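Local structure of sigma-54 interaction domain protein (Enterococcus faecalis, 3GDW) at residues 89-100 / 114-125. The protein is of unknown function; this chain is the PTS IIA-like domain of a longer sigma-54-interaction protein, which as a whole probably binds ATP and DNA. Numbering follows the deposited sequence. Where two conformers were deposited one is given.
Sequences RTKAITMTSTMI and LEDIYQNIQLSF
Lys91 lies across one face of the Tyr118 ring, the two side chains crossing at about a right angle. Its CD makes a CH-pi contact 3.7 Å from the ring centroid, and NZ follows over the same ring, 4.5 Å from the centroid, as a cation-pi partner. A bend at chi2 (-100°) turns the chain over the tyrosine while CG of Lys91 rests on CG of Leu114. Next along strand 90-93, Ile93 divides its branches: CG1 meets Tyr118 CE1 obliquely, CD1 reaches Ile121 CG2 at 3.7 Å, and CG2, anti to the backbone N, goes to Phe125 CE2. Ile100, from helix 98-109, closes this group with CG2 on Ile121 and CG1 on Phe125. The carbonyl O of Met95 meets the Phe125 ring at its edge, 3.4 Å from CZ. At the exposed end, Arg89 NH2 and Glu115 OE1 pair as a salt bridge, modelled too close for its exact geometry to be trusted.

Further out, strand 90-93, an edge strand of the parallel sheet in this alpha/beta domain, is held by backbone bonds to strand 66-70; segment 114-125 runs nearly parallel to it, the short axes 15° apart. Tyr118 OH bonds Gln132 of the second subunit, whose Phe133 meets the tyrosine ring edge-to-face. Charged groups thus gather at the Arg89 end and hydrocarbon at the other, with Tyr118 serving both the helix-to-sheet packing and the dimer interface.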
ATOM      1  N   ARG B  89     -13.647 -19.648  -7.150  1.00 34.04           N
ATOM      2  CA  ARG B  89     -12.181 -19.642  -7.000  1.00 33.77           C
ATOM      3  C   ARG B  89     -11.705 -18.247  -6.609  1.00 32.87           C
ATOM      4  O   ARG B  89     -12.049 -17.263  -7.261  1.00 32.50           O
ATOM      5  CB  ARG B  89     -11.487 -20.078  -8.293  1.00 33.68           C
ATOM      6  CG  ARG B  89     -11.990 -21.388  -8.873  1.00 36.06           C
ATOM      7  CD  ARG B  89     -11.174 -21.830 -10.103  1.00 39.58           C
ATOM      8  NE  ARG B  89     -10.965 -20.756 -11.086  1.00 42.31           N
ATOM      9  CZ  ARG B  89      -9.774 -20.245 -11.409  1.00 43.52           C
ATOM     10  NH1 ARG B  89      -9.684 -19.275 -12.312  1.00 44.54           N
ATOM     11  NH2 ARG B  89      -8.668 -20.704 -10.837  1.00 43.67           N
ATOM     12  N   THR B  90     -10.934 -18.173  -5.531  1.00 32.31           N
ATOM     13  CA  THR B  90     -10.452 -16.890  -4.997  1.00 31.83           C
ATOM     14  C   THR B  90      -8.957 -17.004  -4.694  1.00 31.87           C
ATOM     15  O   THR B  90      -8.496 -18.055  -4.242  1.00 32.30           O
ATOM     16  CB  THR B  90     -11.276 -16.491  -3.739  1.00 31.70           C
ATOM     17  OG1 THR B  90     -12.666 -16.589  -4.048  1.00 31.56           O
ATOM     18  CG2 THR B  90     -10.982 -15.075  -3.273  1.00 31.02           C
ATOM     19  N   LYS B  91      -8.190 -15.972  -5.040  1.00 30.89           N
ATOM     20  CA  LYS B  91      -6.815 -15.821  -4.567  1.00 30.55           C
ATOM     21  C   LYS B  91      -6.843 -14.520  -3.765  1.00 30.31           C
ATOM     22  O   LYS B  91      -7.568 -13.603  -4.128  1.00 29.50           O
ATOM     23  CB  LYS B  91      -5.804 -15.720  -5.733  1.00 30.24           C
ATOM     24  CG  LYS B  91      -5.592 -17.044  -6.552  1.00 31.96           C
ATOM     25  CD  LYS B  91      -4.337 -17.761  -6.134  1.00 34.93           C
ATOM     26  CE  LYS B  91      -4.293 -19.201  -6.647  1.00 37.94           C
ATOM     27  NZ  LYS B  91      -3.023 -19.838  -6.187  1.00 38.65           N
ATOM     28  N   ALA B  92      -6.098 -14.477  -2.663  1.00 30.33           N
ATOM     29  CA  ALA B  92      -5.982 -13.285  -1.821  1.00 29.50           C
ATOM     30  C   ALA B  92      -4.511 -12.849  -1.693  1.00 29.30           C
ATOM     31  O   ALA B  92      -3.621 -13.674  -1.510  1.00 28.87           O
ATOM     32  CB  ALA B  92      -6.580 -13.546  -0.447  1.00 30.30           C
ATOM     33  N   ILE B  93      -4.264 -11.553  -1.825  1.00 28.05           N
ATOM     34  CA  ILE B  93      -2.905 -11.028  -1.753  1.00 27.33           C
ATOM     35  C   ILE B  93      -2.868  -9.894  -0.732  1.00 26.30           C
ATOM     36  O   ILE B  93      -3.628  -8.931  -0.861  1.00 26.57           O
ATOM     37  CB  ILE B  93      -2.449 -10.528  -3.158  1.00 28.03           C
ATOM     38  CG1 ILE B  93      -2.254 -11.737  -4.084  1.00 27.30           C
ATOM     39  CG2 ILE B  93      -1.174  -9.666  -3.069  1.00 28.85           C
ATOM     40  CD1 ILE B  93      -2.024 -11.395  -5.540  1.00 29.20           C
ATOM     41  N   THR B  94      -1.988 -10.029   0.268  0.50 25.84           N
ATOM     42  CA  THR B  94      -1.746  -9.004   1.295  0.50 24.64           C
ATOM     43  C   THR B  94      -0.711  -7.964   0.852  0.50 23.81           C
ATOM     44  O   THR B  94      -0.073  -8.120  -0.190  0.50 23.08           O
ATOM     45  CB  THR B  94      -1.216  -9.620   2.627  0.50 25.16           C
ATOM     46  OG1 THR B  94       0.044 -10.265   2.405  0.50 25.62           O
ATOM     47  CG2 THR B  94      -2.176 -10.618   3.192  0.50 25.10           C
HETATM   48  N   MSE B  95      -0.549  -6.918   1.672  1.00 22.58           N
HETATM   49  CA  MSE B  95       0.502  -5.904   1.491  1.00 21.48           C
HETATM   50  C   MSE B  95       0.296  -5.157   0.171  1.00 20.57           C
HETATM   51  O   MSE B  95       1.243  -4.726  -0.463  1.00 19.59           O
HETATM   52  CB  MSE B  95       1.917  -6.531   1.592  1.00 21.66           C
HETATM   53  CG  MSE B  95       2.191  -7.297   2.878  1.00 22.58           C
HETATM   54 SE   MSE B  95       2.213  -6.155   4.484  0.50 25.11          SE
HETATM   55  CE  MSE B  95       1.068  -7.272   5.628  1.00 31.99           C
ATOM     56  N   THR B  96      -0.962  -5.049  -0.248  1.00 20.28           N
ATOM     57  CA  THR B  96      -1.289  -4.442  -1.536  1.00 20.92           C
ATOM     58  C   THR B  96      -0.959  -2.947  -1.514  1.00 19.97           C
ATOM     59  O   THR B  96      -1.214  -2.273  -0.536  1.00 20.07           O
ATOM     60  CB  THR B  96      -2.768  -4.632  -1.885  1.00 20.77           C
ATOM     61  OG1 THR B  96      -3.075  -6.029  -1.924  1.00 23.18           O
ATOM     62  CG2 THR B  96      -3.055  -4.058  -3.254  1.00 23.60           C
ATOM     63  N   SER B  97      -0.325  -2.461  -2.585  1.00 18.55           N
ATOM     64  CA  SER B  97      -0.036  -1.048  -2.758  1.00 16.80           C
ATOM     65  C   SER B  97      -0.647  -0.596  -4.102  1.00 15.70           C
ATOM     66  O   SER B  97      -1.175  -1.404  -4.836  1.00 14.24           O
ATOM     67  CB  SER B  97       1.485  -0.826  -2.748  1.00 16.47           C
ATOM     68  OG  SER B  97       1.778   0.555  -2.603  1.00 17.28           O
ATOM     69  N   THR B  98      -0.564   0.698  -4.404  1.00 15.88           N
ATOM     70  CA  THR B  98      -1.185   1.291  -5.613  1.00 14.45           C
ATOM     71  C   THR B  98      -0.829   0.528  -6.889  1.00 14.33           C
ATOM     72  O   THR B  98      -1.697   0.230  -7.693  1.00 13.45           O
ATOM     73  CB  THR B  98      -0.745   2.770  -5.752  1.00 14.40           C
ATOM     74  OG1 THR B  98      -0.806   3.389  -4.465  1.00 14.42           O
ATOM     75  CG2 THR B  98      -1.673   3.530  -6.693  1.00 13.05           C
HETATM   76  N   MSE B  99       0.452   0.191  -7.045  1.00 14.95           N
HETATM   77  CA  MSE B  99       0.948  -0.483  -8.252  1.00 15.98           C
HETATM   78  C   MSE B  99       0.324  -1.825  -8.465  1.00 16.14           C
HETATM   79  O   MSE B  99       0.060  -2.208  -9.603  1.00 15.73           O
HETATM   80  CB  MSE B  99       2.452  -0.670  -8.197  1.00 17.50           C
HETATM   81  CG  MSE B  99       3.174   0.630  -8.375  1.00 21.19           C
HETATM   82 SE   MSE B  99       2.683   1.432 -10.108  0.50 32.41          SE
HETATM   83  CE  MSE B  99       2.469  -0.172 -11.278  1.00 17.92           C
ATOM     84  N   ILE B 100       0.113  -2.529  -7.355  1.00 16.06           N
ATOM     85  CA  ILE B 100      -0.496  -3.854  -7.354  1.00 15.57           C
ATOM     86  C   ILE B 100      -1.971  -3.743  -7.758  1.00 15.12           C
ATOM     87  O   ILE B 100      -2.417  -4.528  -8.587  1.00 15.33           O
ATOM     88  CB  ILE B 100      -0.384  -4.555  -5.969  1.00 15.92           C
ATOM     89  CG1 ILE B 100       1.080  -4.730  -5.555  1.00 15.88           C
ATOM     90  CG2 ILE B 100      -1.036  -5.918  -6.022  1.00 15.41           C
ATOM     91  CD1 ILE B 100       1.943  -5.341  -6.667  1.00 21.25           C
ATOM     92  N   LEU B 114      -6.964 -15.564 -13.455  1.00 19.70           N
ATOM     93  CA  LEU B 114      -6.609 -15.369 -12.048  1.00 20.06           C
ATOM     94  C   LEU B 114      -5.165 -15.795 -11.766  1.00 20.21           C
ATOM     95  O   LEU B 114      -4.431 -15.109 -11.046  1.00 20.13           O
ATOM     96  CB  LEU B 114      -7.576 -16.172 -11.153  1.00 20.31           C
ATOM     97  CG  LEU B 114      -7.489 -16.025  -9.620  1.00 20.13           C
ATOM     98  CD1 LEU B 114      -7.530 -14.558  -9.105  1.00 21.09           C
ATOM     99  CD2 LEU B 114      -8.577 -16.856  -8.952  1.00 21.98           C
ATOM    100  N   GLU B 115      -4.776 -16.935 -12.337  1.00 19.82           N
ATOM    101  CA  GLU B 115      -3.441 -17.500 -12.174  1.00 20.65           C
ATOM    102  C   GLU B 115      -2.342 -16.637 -12.793  1.00 19.73           C
ATOM    103  O   GLU B 115      -1.294 -16.462 -12.190  1.00 19.89           O
ATOM    104  CB  GLU B 115      -3.390 -18.940 -12.737  1.00 21.54           C
ATOM    105  CG  GLU B 115      -4.140 -19.966 -11.874  1.00 26.00           C
ATOM    106  CD  GLU B 115      -5.674 -19.937 -12.031  1.00 30.90           C
ATOM    107  OE1 GLU B 115      -6.367 -20.281 -11.047  1.00 34.63           O
ATOM    108  OE2 GLU B 115      -6.200 -19.578 -13.112  1.00 30.73           O
ATOM    109  N   ASP B 116      -2.608 -16.103 -13.986  0.50 19.27           N
ATOM    110  CA  ASP B 116      -1.674 -15.236 -14.712  0.50 18.71           C
ATOM    111  C   ASP B 116      -1.475 -13.912 -13.970  0.50 18.65           C
ATOM    112  O   ASP B 116      -0.352 -13.405 -13.869  0.50 18.47           O
ATOM    113  CB  ASP B 116      -2.199 -15.016 -16.143  0.50 18.62           C
ATOM    114  CG  ASP B 116      -1.207 -14.297 -17.045  0.50 17.98           C
ATOM    115  OD1 ASP B 116      -0.118 -13.915 -16.577  0.50 18.09           O
ATOM    116  OD2 ASP B 116      -1.526 -14.106 -18.237  0.50 17.55           O
ATOM    117  N   ILE B 117      -2.569 -13.370 -13.429  1.00 18.80           N
ATOM    118  CA  ILE B 117      -2.543 -12.157 -12.646  1.00 18.00           C
ATOM    119  C   ILE B 117      -1.775 -12.379 -11.345  1.00 18.38           C
ATOM    120  O   ILE B 117      -0.919 -11.571 -10.975  1.00 17.98           O
ATOM    121  CB  ILE B 117      -3.968 -11.614 -12.321  1.00 17.59           C
ATOM    122  CG1 ILE B 117      -4.706 -11.201 -13.609  1.00 16.48           C
ATOM    123  CG2 ILE B 117      -3.834 -10.417 -11.349  1.00 15.23           C
ATOM    124  CD1 ILE B 117      -6.247 -10.970 -13.423  1.00 13.83           C
ATOM    125  N   TYR B 118      -2.077 -13.488 -10.670  1.00 19.34           N
ATOM    126  CA  TYR B 118      -1.435 -13.831  -9.396  1.00 20.09           C
ATOM    127  C   TYR B 118       0.084 -13.984  -9.559  1.00 20.02           C
ATOM    128  O   TYR B 118       0.854 -13.524  -8.703  1.00 19.95           O
ATOM    129  CB  TYR B 118      -2.045 -15.124  -8.829  1.00 20.69           C
ATOM    130  CG  TYR B 118      -1.602 -15.457  -7.397  1.00 22.27           C
ATOM    131  CD1 TYR B 118      -2.269 -14.919  -6.308  1.00 23.82           C
ATOM    132  CD2 TYR B 118      -0.541 -16.342  -7.150  1.00 22.90           C
ATOM    133  CE1 TYR B 118      -1.890 -15.212  -4.999  1.00 25.00           C
ATOM    134  CE2 TYR B 118      -0.148 -16.643  -5.838  1.00 23.85           C
ATOM    135  CZ  TYR B 118      -0.834 -16.084  -4.776  1.00 24.16           C
ATOM    136  OH  TYR B 118      -0.492 -16.361  -3.478  1.00 24.57           O
ATOM    137  N   GLN B 119       0.495 -14.633 -10.645  1.00 19.81           N
ATOM    138  CA  GLN B 119       1.921 -14.833 -10.946  1.00 20.09           C
ATOM    139  C   GLN B 119       2.603 -13.517 -11.215  1.00 19.71           C
ATOM    140  O   GLN B 119       3.670 -13.276 -10.674  1.00 20.59           O
ATOM    141  CB  GLN B 119       2.165 -15.772 -12.149  1.00 20.02           C
ATOM    142  CG  GLN B 119       3.692 -15.887 -12.491  1.00 22.43           C
ATOM    143  CD  GLN B 119       3.989 -16.613 -13.803  1.00 26.70           C
ATOM    144  OE1 GLN B 119       4.043 -17.840 -13.841  1.00 29.26           O
ATOM    145  NE2 GLN B 119       4.217 -15.854 -14.872  1.00 27.30           N
ATOM    146  N   ASN B 120       2.001 -12.665 -12.046  1.00 19.98           N
ATOM    147  CA  ASN B 120       2.611 -11.352 -12.343  1.00 19.86           C
ATOM    148  C   ASN B 120       2.716 -10.442 -11.117  1.00 19.41           C
ATOM    149  O   ASN B 120       3.679  -9.672 -10.967  1.00 18.71           O
ATOM    150  CB  ASN B 120       1.923 -10.647 -13.520  1.00 20.28           C
ATOM    151  CG  ASN B 120       2.359 -11.215 -14.879  1.00 23.66           C
ATOM    152  OD1 ASN B 120       3.287 -10.702 -15.504  1.00 27.96           O
ATOM    153  ND2 ASN B 120       1.706 -12.285 -15.327  1.00 25.58           N
ATOM    154  N   ILE B 121       1.735 -10.545 -10.227  1.00 18.72           N
ATOM    155  CA  ILE B 121       1.797  -9.793  -9.003  1.00 17.91           C
ATOM    156  C   ILE B 121       2.900 -10.331  -8.087  1.00 17.90           C
ATOM    157  O   ILE B 121       3.618  -9.554  -7.444  1.00 17.08           O
ATOM    158  CB  ILE B 121       0.438  -9.745  -8.272  1.00 17.96           C
ATOM    159  CG1 ILE B 121      -0.543  -8.810  -9.018  1.00 18.23           C
ATOM    160  CG2 ILE B 121       0.645  -9.231  -6.847  1.00 17.68           C
ATOM    161  CD1 ILE B 121      -1.991  -8.821  -8.474  1.00 16.02           C
ATOM    162  N   GLN B 122       3.025 -11.654  -8.009  1.00 18.20           N
ATOM    163  CA  GLN B 122       4.116 -12.227  -7.243  1.00 18.84           C
ATOM    164  C   GLN B 122       5.459 -11.737  -7.769  1.00 18.52           C
ATOM    165  O   GLN B 122       6.322 -11.403  -6.998  1.00 19.60           O
ATOM    166  CB  GLN B 122       4.060 -13.754  -7.236  1.00 18.47           C
ATOM    167  CG  GLN B 122       5.212 -14.339  -6.451  1.00 19.97           C
ATOM    168  CD  GLN B 122       5.178 -15.866  -6.395  1.00 21.55           C
ATOM    169  OE1 GLN B 122       4.233 -16.498  -6.853  1.00 21.24           O
ATOM    170  NE2 GLN B 122       6.189 -16.441  -5.803  1.00 23.22           N
ATOM    171  N   LEU B 123       5.637 -11.680  -9.087  1.00 19.42           N
ATOM    172  CA  LEU B 123       6.887 -11.156  -9.648  1.00 19.30           C
ATOM    173  C   LEU B 123       7.147  -9.689  -9.281  1.00 19.88           C
ATOM    174  O   LEU B 123       8.308  -9.292  -9.074  1.00 20.29           O
ATOM    175  CB  LEU B 123       6.920 -11.347 -11.167  1.00 18.89           C
ATOM    176  CG  LEU B 123       7.160 -12.780 -11.654  1.00 20.14           C
ATOM    177  CD1 LEU B 123       6.688 -12.974 -13.105  1.00 19.21           C
ATOM    178  CD2 LEU B 123       8.651 -13.193 -11.493  1.00 19.98           C
ATOM    179  N   SER B 124       6.082  -8.881  -9.201  1.00 19.16           N
ATOM    180  CA  SER B 124       6.218  -7.505  -8.787  1.00 19.39           C
ATOM    181  C   SER B 124       6.697  -7.423  -7.350  1.00 19.59           C
ATOM    182  O   SER B 124       7.590  -6.657  -7.050  1.00 19.83           O
ATOM    183  CB  SER B 124       4.887  -6.745  -8.942  1.00 20.12           C
ATOM    184  OG  SER B 124       4.545  -6.592 -10.318  1.00 17.84           O
ATOM    185  N   PHE B 125       6.095  -8.208  -6.461  1.00 19.70           N
ATOM    186  CA  PHE B 125       6.545  -8.241  -5.085  1.00 20.30           C
ATOM    187  C   PHE B 125       8.021  -8.658  -5.039  1.00 20.98           C
ATOM    188  O   PHE B 125       8.819  -7.985  -4.384  1.00 20.03           O
ATOM    189  CB  PHE B 125       5.666  -9.150  -4.221  1.00 19.88           C
ATOM    190  CG  PHE B 125       4.440  -8.459  -3.661  1.00 21.34           C
ATOM    191  CD1 PHE B 125       4.526  -7.645  -2.532  1.00 22.76           C
ATOM    192  CD2 PHE B 125       3.218  -8.607  -4.265  1.00 22.20           C
ATOM    193  CE1 PHE B 125       3.392  -7.002  -2.013  1.00 21.88           C
ATOM    194  CE2 PHE B 125       2.082  -7.981  -3.753  1.00 19.43           C
ATOM    195  CZ  PHE B 125       2.173  -7.178  -2.624  1.00 22.09           C
TER